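Local coordinates for reticulocyte binding protein (Streptococcus agalactiae COH1, PDB 3FAW) that probably hydrolyses the alpha-1,6 linkages of pullulan and related alpha-glucans, as a cell-wall-anchored pullulanase of group B Streptococcus, at residues Y203-K208 with I216-A221; V736-T741 with A750-A755. One frame throughout, in Å; residues are numbered along the deposited sequence.

Contacts 1 and 2 lie in two beta-sheet domains that flank the catalytic TIM barrel, a worked example of how a multidomain glycoside hydrolase is assembled. Contact 1 lies in the carbohydrate-binding module 48 domain, where strand 202-209 meets the chain leaving strand 212-216; contact 2 is a hairpin of the C-terminal domain. They sit on opposite sides of the centre of the chain, their own centres about 58 Å apart and their nearest atoms about 44 Å apart, so neither touches the other. Each packs against the catalytic domain, contact 1 through Y220 and D440, contact 2 through helices 544-551 and 590-609. The side chain of Y203 is about 12 Å from a bound calcium ion.

Contact 1: residues Y203-K208 with I216-A221; sequences YLYEIK and ILDPYA
Y205 and I216 pair at the end of an antiparallel beta hairpin in the carbohydrate-binding module 48 domain, where the second strand peels away into a type I turn from D218 to A221. The pair is of the hydrogen-bonded kind: I216 N gives a short bond to Y205 O, 2.7 Å, and Y205 N returns a longer one to I216 O, 3.2 Å. Beyond it the loop leaves the strand, and a water fills in for direct bonds, donating to the carbonyl oxygens of Y203 and I216 while accepting from D218 N.

Side chains then carry the contact. I216 holds CG1 in the cleft between its backbone N and carbonyl carbon (chi1 69°), which brings CG1 over to the strand, with CD1 against Y205 CB at 3.8 Å, near the plane of the tyrosine ring and at its edge. The same CG1 meets I207 CD1 at 3.9 Å, so one isoleucine packs against two residues of strand 202-209, Y205 and I207. L204 lays CD2 beside I216 O, 3.3 Å away.

D218 is the polar hub. With CG swung opposite its own N (chi1 -171°), its carboxylate serves Y203, Y205 through a water, and the backbone of its own turn. OD1 accepts from Y220 N, an Asx turn, with the donor well above the carboxylate plane. F243 stacks on the ring of Y203, and Y220 OH reaches D440 of the catalytic domain, tying the turn to the barrel. Y205 OH bonds to a second water, which in turn donates to D218 OD2. That oxygen also takes the phenol of Y203, whose OH donates to it on the anti side at 2.7 Å, with ring and carboxylate planes 64° apart.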
loop_
_atom_site.group_PDB
_atom_site.type_symbol
_atom_site.label_atom_id
_atom_site.label_comp_id
_atom_site.label_asym_id
_atom_site.label_seq_id
_atom_site.Cartn_x
_atom_site.Cartn_y
_atom_site.Cartn_z
ATOM N N TYR A 203 -14.829 14.186 19.782
ATOM C CA TYR A 203 -16.184 13.642 19.780
ATOM C C TYR A 203 -16.269 12.158 19.410
ATOM O O TYR A 203 -15.465 11.641 18.628
ATOM C CB TYR A 203 -17.104 14.472 18.862
ATOM C CG TYR A 203 -16.775 14.402 17.386
ATOM C CD1 TYR A 203 -17.507 13.583 16.523
ATOM C CD2 TYR A 203 -15.735 15.156 16.847
ATOM C CE1 TYR A 203 -17.208 13.516 15.168
ATOM C CE2 TYR A 203 -15.430 15.094 15.492
ATOM C CZ TYR A 203 -16.170 14.274 14.659
ATOM O OH TYR A 203 -15.862 14.217 13.319
ATOM N N LEU A 204 -17.250 11.485 20.010
ATOM C CA LEU A 204 -17.672 10.152 19.597
ATOM C C LEU A 204 -19.174 10.200 19.325
ATOM O O LEU A 204 -19.852 11.141 19.743
ATOM C CB LEU A 204 -17.368 9.116 20.682
ATOM C CG LEU A 204 -15.899 8.757 20.933
ATOM C CD1 LEU A 204 -15.771 7.857 22.156
ATOM C CD2 LEU A 204 -15.266 8.091 19.716
ATOM N N TYR A 205 -19.684 9.196 18.614
ATOM C CA TYR A 205 -21.127 9.038 18.414
ATOM C C TYR A 205 -21.617 7.798 19.148
ATOM O O TYR A 205 -21.046 6.721 18.990
ATOM C CB TYR A 205 -21.464 8.900 16.928
ATOM C CG TYR A 205 -21.351 10.180 16.138
ATOM C CD1 TYR A 205 -22.193 11.258 16.402
ATOM C CD2 TYR A 205 -20.412 10.311 15.113
ATOM C CE1 TYR A 205 -22.097 12.437 15.673
ATOM C CE2 TYR A 205 -20.314 11.486 14.377
ATOM C CZ TYR A 205 -21.161 12.542 14.663
ATOM O OH TYR A 205 -21.063 13.711 13.946
ATOM N N GLU A 206 -22.673 7.952 19.943
ATOM C CA GLU A 206 -23.331 6.813 20.578
ATOM C C GLU A 206 -24.580 6.427 19.792
ATOM O O GLU A 206 -25.535 7.204 19.702
ATOM C CB GLU A 206 -23.692 7.112 22.036
ATOM C CG GLU A 206 -24.125 5.870 22.810
ATOM C CD GLU A 206 -24.351 6.145 24.286
ATOM O OE1 GLU A 206 -25.199 7.003 24.608
ATOM O OE2 GLU A 206 -23.684 5.499 25.121
ATOM N N ILE A 207 -24.562 5.223 19.226
ATOM C CA ILE A 207 -25.650 4.732 18.386
ATOM C C ILE A 207 -26.475 3.722 19.166
ATOM O O ILE A 207 -25.926 2.813 19.778
ATOM C CB ILE A 207 -25.116 4.074 17.093
ATOM C CG1 ILE A 207 -24.277 5.081 16.295
ATOM C CG2 ILE A 207 -26.270 3.557 16.228
ATOM C CD1 ILE A 207 -23.758 4.543 14.977
ATOM N N LYS A 208 -27.792 3.894 19.143
ATOM C CA LYS A 208 -28.709 2.960 19.785
ATOM C C LYS A 208 -29.517 2.212 18.731
ATOM O O LYS A 208 -30.123 2.828 17.851
ATOM C CB LYS A 208 -29.650 3.707 20.730
ATOM C CG LYS A 208 -30.460 2.811 21.652
ATOM C CD LYS A 208 -31.284 3.635 22.630
ATOM C CE LYS A 208 -32.160 2.752 23.512
ATOM N NZ LYS A 208 -32.879 3.541 24.554
ATOM N N ILE A 216 -18.940 4.986 18.660
ATOM C CA ILE A 216 -18.213 4.779 17.397
ATOM C C ILE A 216 -17.348 5.973 16.972
ATOM O O ILE A 216 -17.514 7.092 17.463
ATOM C CB ILE A 216 -19.177 4.358 16.229
ATOM C CG1 ILE A 216 -20.100 5.502 15.794
ATOM C CG2 ILE A 216 -20.013 3.141 16.639
ATOM C CD1 ILE A 216 -19.505 6.445 14.775
ATOM N N LEU A 217 -16.423 5.706 16.053
ATOM C CA LEU A 217 -15.504 6.717 15.526
ATOM C C LEU A 217 -16.000 7.182 14.167
ATOM O O LEU A 217 -16.188 6.370 13.266
ATOM C CB LEU A 217 -14.086 6.141 15.395
ATOM C CG LEU A 217 -13.057 6.959 14.602
ATOM C CD1 LEU A 217 -12.954 8.379 15.148
ATOM C CD2 LEU A 217 -11.680 6.281 14.608
ATOM N N ASP A 218 -16.219 8.489 14.032
ATOM C CA ASP A 218 -16.609 9.092 12.758
ATOM C C ASP A 218 -15.632 8.653 11.658
ATOM O O ASP A 218 -14.449 8.996 11.710
ATOM C CB ASP A 218 -16.618 10.621 12.896
ATOM C CG ASP A 218 -17.207 11.328 11.688
ATOM O OD1 ASP A 218 -17.553 10.663 10.686
ATOM O OD2 ASP A 218 -17.327 12.571 11.742
ATOM N N PRO A 219 -16.114 7.873 10.668
ATOM C CA PRO A 219 -15.204 7.443 9.602
ATOM C C PRO A 219 -14.643 8.583 8.743
ATOM O O PRO A 219 -13.587 8.417 8.149
ATOM C CB PRO A 219 -16.053 6.475 8.758
ATOM C CG PRO A 219 -17.446 6.704 9.142
ATOM C CD PRO A 219 -17.475 7.335 10.497
ATOM N N TYR A 220 -15.341 9.718 8.700
ATOM C CA TYR A 220 -14.906 10.901 7.951
ATOM C C TYR A 220 -14.163 11.922 8.817
ATOM O O TYR A 220 -13.998 13.071 8.413
ATOM C CB TYR A 220 -16.114 11.562 7.270
ATOM C CG TYR A 220 -16.510 10.876 5.990
ATOM C CD1 TYR A 220 -17.105 9.618 6.018
ATOM C CD2 TYR A 220 -16.274 11.466 4.752
ATOM C CE1 TYR A 220 -17.461 8.970 4.855
ATOM C CE2 TYR A 220 -16.630 10.822 3.574
ATOM C CZ TYR A 220 -17.224 9.571 3.637
ATOM O OH TYR A 220 -17.591 8.908 2.496
ATOM N N ALA A 221 -13.712 11.497 9.995
ATOM C CA ALA A 221 -12.911 12.337 10.889
ATOM C C ALA A 221 -11.603 12.792 10.227
ATOM O O ALA A 221 -10.858 11.972 9.684
ATOM C CB ALA A 221 -12.608 11.582 12.192
HETATM O O HOH W 1 -16.441 9.977 16.431
HETATM O O HOH W 2 -19.726 13.710 11.757
#

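Contact 2: residues V736-T741 with A750-A755; sequences VIAYQT and AVFVNA
A beta hairpin of the C-terminal domain, strands 736-742 and 748-754, joins these segments at 170°, almost exactly antiparallel. I737 with V753 and Y739 with V751 are the hydrogen-bonded pairs, each closed by two backbone bonds; the straightest, V753 N to I737 O, spans 2.8 Å. Beside the non-hydrogen-bonded A738 and F752 pair, A738 CA comes within 3.1 Å of V751 O in a bent CA-H...O contact.

Y739 and V751 supply the closest side-chain fit on their face. The phenol leaves the strand with CG between backbone N and carbonyl carbon (chi1 45°) and runs alongside V751, whose CB sits over one ring face, 4.0 Å from the centroid, as a CH-pi contact. Within the five-stranded antiparallel sheet, this is the face that meets the catalytic domain: I737 and Y739 pack on helix 544-551, V751 and V753 on helix 590-609, and Y739 OH bonds to T610.

The opposite face carries A738 and F752, where A738 CB approaches F752 CD1 to 3.3 Å, and V762 of strand 760-763 also touches F752. Further along, V736 CB lies 4.0 Å from N754 OD1, an oxygen that accepts from D756 N.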
loop_
_atom_site.group_PDB
_atom_site.type_symbol
_atom_site.label_atom_id
_atom_site.label_comp_id
_atom_site.label_asym_id
_atom_site.label_seq_id
_atom_site.Cartn_x
_atom_site.Cartn_y
_atom_site.Cartn_z
ATOM N N VAL A 736 24.569 -14.693 -17.515
ATOM C CA VAL A 736 24.992 -13.457 -18.180
ATOM C C VAL A 736 23.920 -13.046 -19.185
ATOM O O VAL A 736 23.290 -13.899 -19.813
ATOM C CB VAL A 736 26.375 -13.606 -18.879
ATOM C CG1 VAL A 736 26.416 -14.848 -19.731
ATOM C CG2 VAL A 736 26.706 -12.358 -19.719
ATOM N N ILE A 737 23.697 -11.743 -19.311
ATOM C CA ILE A 737 22.750 -11.213 -20.289
ATOM C C ILE A 737 23.199 -9.837 -20.779
ATOM O O ILE A 737 23.830 -9.077 -20.046
ATOM C CB ILE A 737 21.299 -11.142 -19.712
ATOM C CG1 ILE A 737 20.272 -10.978 -20.838
ATOM C CG2 ILE A 737 21.158 -10.011 -18.690
ATOM C CD1 ILE A 737 18.843 -11.179 -20.385
ATOM N N ALA A 738 22.881 -9.534 -22.032
ATOM C CA ALA A 738 23.174 -8.221 -22.608
ATOM C C ALA A 738 22.041 -7.791 -23.525
ATOM O O ALA A 738 21.501 -8.609 -24.269
ATOM C CB ALA A 738 24.489 -8.251 -23.371
ATOM N N TYR A 739 21.683 -6.512 -23.465
ATOM C CA TYR A 739 20.611 -5.969 -24.301
ATOM C C TYR A 739 20.881 -4.542 -24.745
ATOM O O TYR A 739 21.568 -3.785 -24.064
ATOM C CB TYR A 739 19.251 -6.036 -23.595
ATOM C CG TYR A 739 19.249 -5.584 -22.152
ATOM C CD1 TYR A 739 18.841 -4.296 -21.796
ATOM C CD2 TYR A 739 19.628 -6.456 -21.138
ATOM C CE1 TYR A 739 18.826 -3.893 -20.463
ATOM C CE2 TYR A 739 19.621 -6.064 -19.819
ATOM C CZ TYR A 739 19.216 -4.790 -19.478
ATOM O OH TYR A 739 19.215 -4.430 -18.148
ATOM N N GLN A 740 20.315 -4.196 -25.895
ATOM C CA GLN A 740 20.487 -2.878 -26.487
ATOM C C GLN A 740 19.147 -2.162 -26.611
ATOM O O GLN A 740 18.143 -2.760 -26.997
ATOM C CB GLN A 740 21.121 -3.006 -27.868
ATOM C CG GLN A 740 21.617 -1.686 -28.447
ATOM C CD GLN A 740 22.049 -1.829 -29.890
ATOM O OE1 GLN A 740 23.353 -1.856 -30.112
ATOM N NE2 GLN A 740 21.217 -1.918 -30.796
ATOM N N THR A 741 19.147 -0.877 -26.273
ATOM C CA THR A 741 17.993 -0.017 -26.491
ATOM C C THR A 741 18.441 1.266 -27.195
ATOM O O THR A 741 19.619 1.628 -27.161
ATOM C CB THR A 741 17.255 0.304 -25.166
ATOM O OG1 THR A 741 16.145 1.170 -25.434
ATOM C CG2 THR A 741 18.190 0.960 -24.151
ATOM N N ALA A 750 23.786 0.152 -24.717
ATOM C CA ALA A 750 23.878 -1.304 -24.534
ATOM C C ALA A 750 24.269 -1.647 -23.100
ATOM O O ALA A 750 25.268 -1.136 -22.593
ATOM C CB ALA A 750 24.886 -1.901 -25.505
ATOM N N VAL A 751 23.483 -2.519 -22.467
ATOM C CA VAL A 751 23.706 -2.940 -21.079
ATOM C C VAL A 751 24.175 -4.396 -21.028
ATOM O O VAL A 751 23.531 -5.278 -21.596
ATOM C CB VAL A 751 22.407 -2.830 -20.239
ATOM C CG1 VAL A 751 22.696 -3.124 -18.761
ATOM C CG2 VAL A 751 21.767 -1.454 -20.403
ATOM N N PHE A 752 25.294 -4.631 -20.343
ATOM C CA PHE A 752 25.861 -5.969 -20.168
ATOM C C PHE A 752 25.911 -6.314 -18.684
ATOM O O PHE A 752 26.450 -5.542 -17.894
ATOM C CB PHE A 752 27.282 -6.028 -20.730
ATOM C CG PHE A 752 27.385 -5.659 -22.188
ATOM C CD1 PHE A 752 27.387 -6.642 -23.168
ATOM C CD2 PHE A 752 27.504 -4.332 -22.577
ATOM C CE1 PHE A 752 27.489 -6.308 -24.508
ATOM C CE2 PHE A 752 27.605 -3.990 -23.911
ATOM C CZ PHE A 752 27.599 -4.980 -24.879
ATOM N N VAL A 753 25.351 -7.464 -18.308
ATOM C CA VAL A 753 25.395 -7.942 -16.916
ATOM C C VAL A 753 25.956 -9.361 -16.851
ATOM O O VAL A 753 25.261 -10.323 -17.193
ATOM C CB VAL A 753 23.991 -7.934 -16.262
ATOM C CG1 VAL A 753 24.037 -8.566 -14.874
ATOM C CG2 VAL A 753 23.441 -6.510 -16.183
ATOM N N ASN A 754 27.216 -9.483 -16.436
ATOM C CA ASN A 754 27.799 -10.786 -16.132
ATOM C C ASN A 754 27.598 -11.106 -14.650
ATOM O O ASN A 754 28.361 -10.647 -13.800
ATOM C CB ASN A 754 29.290 -10.840 -16.488
ATOM C CG ASN A 754 29.894 -12.231 -16.287
ATOM O OD1 ASN A 754 29.174 -13.207 -16.066
ATOM N ND2 ASN A 754 31.219 -12.325 -16.368
ATOM N N ALA A 755 26.566 -11.891 -14.356
ATOM C CA ALA A 755 26.296 -12.342 -12.993
ATOM C C ALA A 755 26.986 -13.675 -12.683
ATOM O O ALA A 755 26.760 -14.257 -11.622
ATOM C CB ALA A 755 24.786 -12.461 -12.760
#